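Local coordinates for protein alpha-1,6-mannanase (Bacteroides thetaiotaomicron, PDB 4V1S) that probably hydrolyses alpha-1,6-mannosidic linkages, as a family 76 glycoside hydrolase homologue of a gut symbiont equipped for polysaccharide utilisation, at residues D325-D330 and V334-A339; K300-I305 and D321-M326; N115-H118 and I124-Y127. One frame throughout, in Å; residues are numbered along the deposited sequence.

How the contacts relate
Along the chain contact 3 comes first and closes before the others open: it pairs strands 117-121 and 124-127 of a two-stranded hairpin. Contact 2 follows, joining the end of helix 284-301 to helix 313-330, and contact 1 then packs the last turns of helix 313-330 against the first turns of helix 334-350. Contacts 1 and 2 share Asp325 and Met326, their centres lie about 9 Å apart, and they touch where Trp335 CB meets Trp323 O at 3.4 Å. Contact 3 sits on the opposite side of the chain's centre, with its centre about 35 Å from that of contact 1. Two neighbouring contacts thus tie consecutive helices together, while the third shapes a distant hairpin.

Contact 1: D325-D330 and V334-A339; sequences DMYDTD and VWLTKA
Trp335 lays one face of its indole against the side chain of Met326 and turns its N-H edge to Asp330. Met326 CB stands almost exactly on the normal of the five-membered ring, 3.4 Å from its centroid, a CH-pi contact. Farther along, the methionine end is modelled in two positions, so any Met-aromatic contact of SD with the six-membered ring is doubtful. At the indole edge NE1 donates to the syn lone pair of Asp330 OD2 over 2.9 Å, nearly straight at 165°. The acceptor is close to the ring plane and the carboxylate is tilted only 22° from it, so a face contact and an edge bond together restrain the indole's rotation. Asp330 makes this reach with CG between its backbone N and carbonyl carbon; its OD1 also accepts from the backbone N of Asn332 in the connecting turn.

One residue on, the pairing is repeated with the aromatic on the other helix. Leu336 CD1 sits over the middle of the Tyr327 ring, 3.6 Å from the centroid, while CD2 comes to 3.6 Å from Tyr327 CB. With CG anti to the backbone N, the tyrosine ring is carried under the leucine, which crosses it obliquely, and helix 374-394 adds Tyr390 and Leu394 around both residues. Leu294 of helix 284-301 touches both Met326 and Trp335.

The segment axes approach to 8.7 Å at 166°, the close antiparallel packing of a helical hairpin: 313-330 and 334-350, joined by a three-residue turn, form one hairpin of the (alpha/alpha)6 barrel expected of family 76.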
# COMPACT_ATOMS: atom_id res chain seq x y z
N ASP A 325 9.34 -0.60 9.00
CA ASP A 325 8.74 -0.02 10.18
C ASP A 325 9.34 -0.62 11.45
O ASP A 325 9.53 0.08 12.44
CB ASP A 325 7.24 -0.23 10.25
CG ASP A 325 6.46 0.61 9.29
OD1 ASP A 325 7.00 1.55 8.62
OD2 ASP A 325 5.26 0.32 9.17
N MET A 326 9.63 -1.93 11.43
CA MET A 326 10.26 -2.57 12.58
C MET A 326 11.64 -1.97 12.85
O MET A 326 11.99 -1.75 14.00
CB MET A 326 10.37 -4.09 12.41
CG MET A 326 9.08 -4.82 12.70
SD MET A 326 8.50 -4.58 14.41
CE MET A 326 7.18 -5.77 14.47
N TYR A 327 12.39 -1.68 11.80
CA TYR A 327 13.71 -1.08 11.96
C TYR A 327 13.53 0.30 12.57
O TYR A 327 14.24 0.66 13.49
CB TYR A 327 14.50 -1.01 10.64
CG TYR A 327 15.75 -0.20 10.80
CD1 TYR A 327 16.88 -0.76 11.39
CD2 TYR A 327 15.78 1.18 10.48
CE1 TYR A 327 18.03 -0.00 11.57
CE2 TYR A 327 16.92 1.96 10.68
CZ TYR A 327 18.04 1.35 11.23
OH TYR A 327 19.19 2.07 11.44
N ASP A 328 12.56 1.08 12.07
CA ASP A 328 12.25 2.38 12.67
C ASP A 328 11.91 2.26 14.18
O ASP A 328 12.20 3.17 14.98
CB ASP A 328 11.05 3.05 11.97
CG ASP A 328 11.32 3.40 10.54
OD1 ASP A 328 12.49 3.46 10.13
OD2 ASP A 328 10.31 3.64 9.80
N THR A 329 11.29 1.15 14.55
CA THR A 329 10.84 0.89 15.92
C THR A 329 11.98 0.49 16.87
O THR A 329 12.07 1.05 17.96
CB THR A 329 9.73 -0.18 15.93
OG1 THR A 329 8.63 0.27 15.13
CG2 THR A 329 9.22 -0.47 17.34
N ASP A 330 12.80 -0.48 16.46
CA ASP A 330 13.79 -1.07 17.36
C ASP A 330 15.26 -0.92 16.93
O ASP A 330 16.17 -1.26 17.71
CB ASP A 330 13.44 -2.52 17.69
CG ASP A 330 13.62 -3.48 16.52
OD1 ASP A 330 14.26 -3.12 15.51
OD2 ASP A 330 13.12 -4.62 16.65
N VAL A 334 18.74 -6.40 11.52
CA VAL A 334 18.21 -7.65 10.97
C VAL A 334 17.00 -7.39 10.07
O VAL A 334 16.81 -8.06 9.04
CB VAL A 334 17.82 -8.67 12.07
CG1 VAL A 334 16.55 -8.25 12.83
CG2 VAL A 334 17.59 -10.05 11.46
N TRP A 335 16.18 -6.43 10.45
CA TRP A 335 14.98 -6.11 9.66
C TRP A 335 15.36 -5.55 8.29
O TRP A 335 14.73 -5.87 7.30
CB TRP A 335 14.10 -5.10 10.39
CG TRP A 335 13.62 -5.54 11.73
CD1 TRP A 335 13.88 -4.93 12.91
CD2 TRP A 335 12.78 -6.67 12.02
NE1 TRP A 335 13.28 -5.62 13.94
CE2 TRP A 335 12.58 -6.68 13.42
CE3 TRP A 335 12.17 -7.67 11.25
CZ2 TRP A 335 11.79 -7.63 14.06
CZ3 TRP A 335 11.39 -8.61 11.88
CH2 TRP A 335 11.22 -8.60 13.28
N LEU A 336 16.42 -4.75 8.23
CA LEU A 336 16.91 -4.22 6.94
C LEU A 336 17.56 -5.32 6.13
O LEU A 336 17.41 -5.38 4.93
CB LEU A 336 17.85 -3.06 7.16
CG LEU A 336 17.23 -1.90 7.91
CD1 LEU A 336 18.22 -0.77 7.93
CD2 LEU A 336 15.88 -1.52 7.31
N THR A 337 18.27 -6.23 6.78
CA THR A 337 18.80 -7.37 6.08
C THR A 337 17.75 -8.14 5.31
O THR A 337 17.97 -8.53 4.16
CB THR A 337 19.56 -8.31 7.06
OG1 THR A 337 20.64 -7.59 7.63
CG2 THR A 337 20.10 -9.52 6.33
N LYS A 338 16.62 -8.38 5.95
CA LYS A 338 15.52 -9.06 5.31
C LYS A 338 15.02 -8.22 4.13
O LYS A 338 14.83 -8.72 3.03
CB LYS A 338 14.40 -9.32 6.34
CG LYS A 338 14.79 -10.34 7.42
CD LYS A 338 13.73 -10.50 8.50
CE LYS A 338 14.10 -11.62 9.46
NZ LYS A 338 13.13 -11.67 10.57
N ALA A 339 14.79 -6.94 4.37
CA ALA A 339 14.22 -6.09 3.34
C ALA A 339 15.13 -6.04 2.11
O ALA A 339 14.68 -6.21 0.98
CB ALA A 339 13.96 -4.71 3.90

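Contact 2: K300-I305 and D321-M326; sequences KWYNSI and DSWFDM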
# COMPACT_ATOMS: atom_id res chain seq x y z
N LYS A 300 4.96 -17.96 6.66
CA LYS A 300 4.06 -18.39 5.59
C LYS A 300 4.59 -18.01 4.19
O LYS A 300 4.54 -18.82 3.27
CB LYS A 300 2.67 -17.82 5.79
CG LYS A 300 1.69 -18.24 4.71
CD LYS A 300 0.26 -17.89 5.06
CE LYS A 300 -0.69 -18.26 3.93
NZ LYS A 300 -0.94 -19.72 3.87
N TRP A 301 5.07 -16.78 4.06
CA TRP A 301 5.31 -16.19 2.75
C TRP A 301 6.75 -15.92 2.37
O TRP A 301 7.02 -15.75 1.18
CB TRP A 301 4.52 -14.88 2.58
CG TRP A 301 3.01 -15.05 2.53
CD1 TRP A 301 2.30 -15.64 1.53
CD2 TRP A 301 2.05 -14.59 3.50
NE1 TRP A 301 0.94 -15.58 1.81
CE2 TRP A 301 0.76 -14.94 3.01
CE3 TRP A 301 2.14 -13.92 4.73
CZ2 TRP A 301 -0.41 -14.67 3.71
CZ3 TRP A 301 0.96 -13.65 5.43
CH2 TRP A 301 -0.29 -14.03 4.92
N TYR A 302 7.67 -15.91 3.33
CA TYR A 302 9.03 -15.49 3.03
C TYR A 302 10.00 -16.63 3.02
O TYR A 302 10.12 -17.35 4.00
CB TYR A 302 9.49 -14.45 4.04
CG TYR A 302 10.87 -13.87 3.77
CD1 TYR A 302 11.21 -13.36 2.49
CD2 TYR A 302 11.80 -13.80 4.77
CE1 TYR A 302 12.45 -12.79 2.27
CE2 TYR A 302 13.04 -13.19 4.56
CZ TYR A 302 13.38 -12.70 3.32
OH TYR A 302 14.64 -12.16 3.07
N ASN A 303 10.71 -16.80 1.90
CA ASN A 303 11.85 -17.72 1.85
C ASN A 303 13.07 -16.86 2.17
O ASN A 303 13.55 -16.10 1.32
CB ASN A 303 11.95 -18.37 0.49
CG ASN A 303 13.19 -19.24 0.32
OD1 ASN A 303 14.18 -19.09 1.01
ND2 ASN A 303 13.12 -20.16 -0.64
N SER A 304 13.60 -16.98 3.38
CA SER A 304 14.70 -16.13 3.81
C SER A 304 16.04 -16.51 3.16
O SER A 304 17.03 -15.76 3.24
CB SER A 304 14.83 -16.15 5.31
OG SER A 304 15.48 -17.29 5.76
N ILE A 305 16.07 -17.67 2.54
CA ILE A 305 17.30 -18.16 1.98
C ILE A 305 17.54 -17.42 0.67
O ILE A 305 18.61 -16.83 0.45
CB ILE A 305 17.28 -19.69 1.75
CG1 ILE A 305 16.85 -20.46 3.02
CG2 ILE A 305 18.66 -20.16 1.32
CD1 ILE A 305 17.61 -20.11 4.29
N ASP A 321 7.53 -3.37 3.78
CA ASP A 321 7.30 -2.10 4.49
C ASP A 321 7.19 -2.33 6.02
O ASP A 321 7.60 -1.46 6.79
CB ASP A 321 6.02 -1.39 3.99
CG ASP A 321 6.30 -0.39 2.89
OD1 ASP A 321 7.49 -0.05 2.71
OD2 ASP A 321 5.33 0.05 2.23
N SER A 322 6.65 -3.49 6.43
CA SER A 322 6.59 -3.88 7.85
C SER A 322 7.99 -4.01 8.42
O SER A 322 8.25 -3.55 9.55
CB SER A 322 5.75 -5.17 8.05
OG SER A 322 4.39 -4.95 7.66
N TRP A 323 8.89 -4.66 7.68
CA TRP A 323 10.28 -4.74 8.10
C TRP A 323 10.91 -3.35 8.29
O TRP A 323 11.62 -3.12 9.28
CB TRP A 323 11.10 -5.60 7.15
CG TRP A 323 10.78 -6.99 7.17
CD1 TRP A 323 10.34 -7.74 8.24
CD2 TRP A 323 10.92 -7.89 6.08
NE1 TRP A 323 10.19 -9.05 7.86
CE2 TRP A 323 10.56 -9.18 6.54
CE3 TRP A 323 11.34 -7.73 4.76
CZ2 TRP A 323 10.55 -10.31 5.70
CZ3 TRP A 323 11.36 -8.87 3.92
CH2 TRP A 323 10.97 -10.13 4.39
N PHE A 324 10.71 -2.43 7.34
CA PHE A 324 11.22 -1.09 7.49
C PHE A 324 10.65 -0.42 8.74
O PHE A 324 11.39 0.24 9.47
CB PHE A 324 10.94 -0.26 6.23
CG PHE A 324 11.75 -0.66 5.00
CD1 PHE A 324 13.15 -0.78 5.09
CD2 PHE A 324 11.13 -0.86 3.76
CE1 PHE A 324 13.90 -1.10 3.96
CE2 PHE A 324 11.88 -1.13 2.63
CZ PHE A 324 13.26 -1.28 2.73
N ASP A 325 9.34 -0.60 9.00
CA ASP A 325 8.74 -0.02 10.18
C ASP A 325 9.34 -0.62 11.45
O ASP A 325 9.53 0.08 12.44
CB ASP A 325 7.24 -0.23 10.25
CG ASP A 325 6.46 0.61 9.29
OD1 ASP A 325 7.00 1.55 8.62
OD2 ASP A 325 5.26 0.32 9.17
N MET A 326 9.63 -1.93 11.43
CA MET A 326 10.26 -2.57 12.58
C MET A 326 11.64 -1.97 12.85
O MET A 326 11.99 -1.75 14.00
CB MET A 326 10.37 -4.09 12.41
CG MET A 326 9.08 -4.82 12.70
SD MET A 326 8.50 -4.58 14.41
CE MET A 326 7.18 -5.77 14.47
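An edge-to-face aromatic pair links the chain leaving helix 284-301 to the middle of helix 313-330: Tyr302 offers a ring face and Trp323 the edge of its indole. The backbones stay well apart, 12.0 Å between the CA atoms of Tyr302 and Trp323, and the two long side chains bridge the interval. Trp323 CH2 hangs over the centre of the phenol ring, 3.7 Å from Tyr302 CZ and about equally far from the other ring atoms. Its neighbour CZ2 leans toward one side, 3.8 Å from Tyr302 CD2. The planes meet at 63° with centroids 4.7 Å apart, a T-shaped stack somewhat tilted from perpendicular. Tyr302, the first residue to leave helical backbone angles, carries CG anti to its own N (chi1 -176°), which sends the ring out to meet the tryptophan.

The opposite face of the phenol is backed by Ser304 CA, 3.4 Å above the ring plane, so the tyrosine lies between the indole edge and its own following loop. That loop is bent by an Asx turn, in which Asn303 OD1 accepts from Ile305 N at 2.8 Å, the donor lying in the carbonyl plane. Replacing Tyr302 by an alanine would probably leave the benzo edge of Trp323 without its aromatic cover and open a gap between the indole and the loop.

The other end of the indole is held by helix 284-301, where Glu298 accepts from Trp323 NE1 and Leu294 touches the tryptophan side chain. His341 of helix 334-350 packs on Tyr302, so three helices converge on this aromatic pair.

Contact 3: N115-H118 and I124-Y127; sequences NYWH and IAGY
Trp117 and Tyr127 face each other across an antiparallel beta hairpin, strands 117-121 and 124-127, as a non-hydrogen-bonded pair with CA atoms 4.3 Å apart. The tryptophan presents the edge of its six-membered ring to the phenol face: CE3 stands over the ring centre, 3.6 Å from Tyr127 CE2, and the planes are inclined at 69° in a T-shaped stack. CG anti to the backbone N (chi1 179°) carries the indole across to the partner strand, where it also covers the backbone. There Gly126 N lies over one indole face, toward the rim, and CZ3 approaches Gly126 CA to 3.6 Å. One residue earlier, Ala125 CB meets Trp117 CZ2 at 3.4 Å.

Behind these side chains the strands are fixed by the hydrogen-bonded pair His118 and Gly126. Each backbone N donates to the other's O, and the two bonds are matched in length and straightness. His118 leaves the sheet on the face opposite that of Trp117 and Tyr127; its NE2 bonds the carbonyl of Lys136, and ND1 is bonded to Asn120 N within the hairpin.

In the next shell, Lys167 of helix 162-177 makes a cation-pi contact with Trp117 and also touches Tyr127. Ile81 of helix 81-97 and Leu152 of helix 142-159 pack on the tyrosine, which seats this face of the hairpin on the helices, while Asn145 OD1 bonds Tyr127 N. Just before Trp117 in the chain, Tyr116 O receives a CA-H...O contact from Tyr127 CA over 3.4 Å, with 137° at the hydrogen.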
# COMPACT_ATOMS: atom_id res chain seq x y z
N ASN A 115 -7.81 13.52 -11.49
CA ASN A 115 -8.66 12.93 -12.53
C ASN A 115 -9.56 11.86 -11.98
O ASN A 115 -10.59 11.58 -12.57
CB ASN A 115 -7.87 12.37 -13.67
CG ASN A 115 -7.14 13.45 -14.45
OD1 ASN A 115 -7.70 14.49 -14.77
ND2 ASN A 115 -5.89 13.18 -14.77
N TYR A 116 -9.13 11.22 -10.89
CA TYR A 116 -9.91 10.16 -10.23
C TYR A 116 -10.78 10.66 -9.08
O TYR A 116 -11.52 9.87 -8.47
CB TYR A 116 -8.96 9.09 -9.71
CG TYR A 116 -8.15 8.35 -10.77
CD1 TYR A 116 -7.06 8.93 -11.38
CD2 TYR A 116 -8.48 7.07 -11.16
CE1 TYR A 116 -6.30 8.26 -12.30
CE2 TYR A 116 -7.70 6.38 -12.08
CZ TYR A 116 -6.66 7.00 -12.69
OH TYR A 116 -5.94 6.31 -13.64
N TRP A 117 -10.66 11.95 -8.72
CA TRP A 117 -11.41 12.48 -7.57
C TRP A 117 -12.81 12.86 -7.98
O TRP A 117 -13.01 13.62 -8.94
CB TRP A 117 -10.70 13.70 -7.04
CG TRP A 117 -11.36 14.38 -5.88
CD1 TRP A 117 -12.05 15.54 -5.91
CD2 TRP A 117 -11.37 13.93 -4.53
NE1 TRP A 117 -12.46 15.88 -4.65
CE2 TRP A 117 -12.08 14.90 -3.78
CE3 TRP A 117 -10.87 12.78 -3.86
CZ2 TRP A 117 -12.24 14.82 -2.41
CZ3 TRP A 117 -11.06 12.70 -2.51
CH2 TRP A 117 -11.76 13.71 -1.79
N HIS A 118 -13.77 12.39 -7.19
CA HIS A 118 -15.15 12.82 -7.33
C HIS A 118 -15.52 13.74 -6.19
O HIS A 118 -15.48 13.33 -5.06
CB HIS A 118 -16.11 11.63 -7.40
CG HIS A 118 -17.39 11.95 -8.09
ND1 HIS A 118 -18.29 12.89 -7.62
CD2 HIS A 118 -17.93 11.47 -9.24
CE1 HIS A 118 -19.31 12.98 -8.44
NE2 HIS A 118 -19.13 12.11 -9.42
N ILE A 124 -21.05 12.71 -0.83
CA ILE A 124 -19.73 12.60 -0.29
C ILE A 124 -18.68 12.51 -1.41
O ILE A 124 -18.89 11.90 -2.46
CB ILE A 124 -19.57 11.43 0.73
CG1 ILE A 124 -18.26 11.63 1.54
CG2 ILE A 124 -19.72 10.08 0.02
CD1 ILE A 124 -18.09 10.64 2.69
N ALA A 125 -17.57 13.19 -1.17
CA ALA A 125 -16.41 13.18 -2.06
C ALA A 125 -15.52 11.98 -1.80
O ALA A 125 -15.44 11.49 -0.67
CB ALA A 125 -15.60 14.46 -1.83
N GLY A 126 -14.80 11.54 -2.83
CA GLY A 126 -13.88 10.47 -2.65
C GLY A 126 -13.31 10.06 -4.00
O GLY A 126 -13.86 10.39 -5.06
N TYR A 127 -12.18 9.36 -3.97
CA TYR A 127 -11.58 8.87 -5.20
C TYR A 127 -12.36 7.65 -5.77
O TYR A 127 -12.86 6.84 -5.02
CB TYR A 127 -10.13 8.43 -4.96
CG TYR A 127 -9.15 9.57 -4.75
CD1 TYR A 127 -8.68 10.33 -5.82
CD2 TYR A 127 -8.73 9.92 -3.47
CE1 TYR A 127 -7.83 11.43 -5.62
CE2 TYR A 127 -7.85 10.98 -3.27
CZ TYR A 127 -7.40 11.74 -4.35
OH TYR A 127 -6.54 12.79 -4.13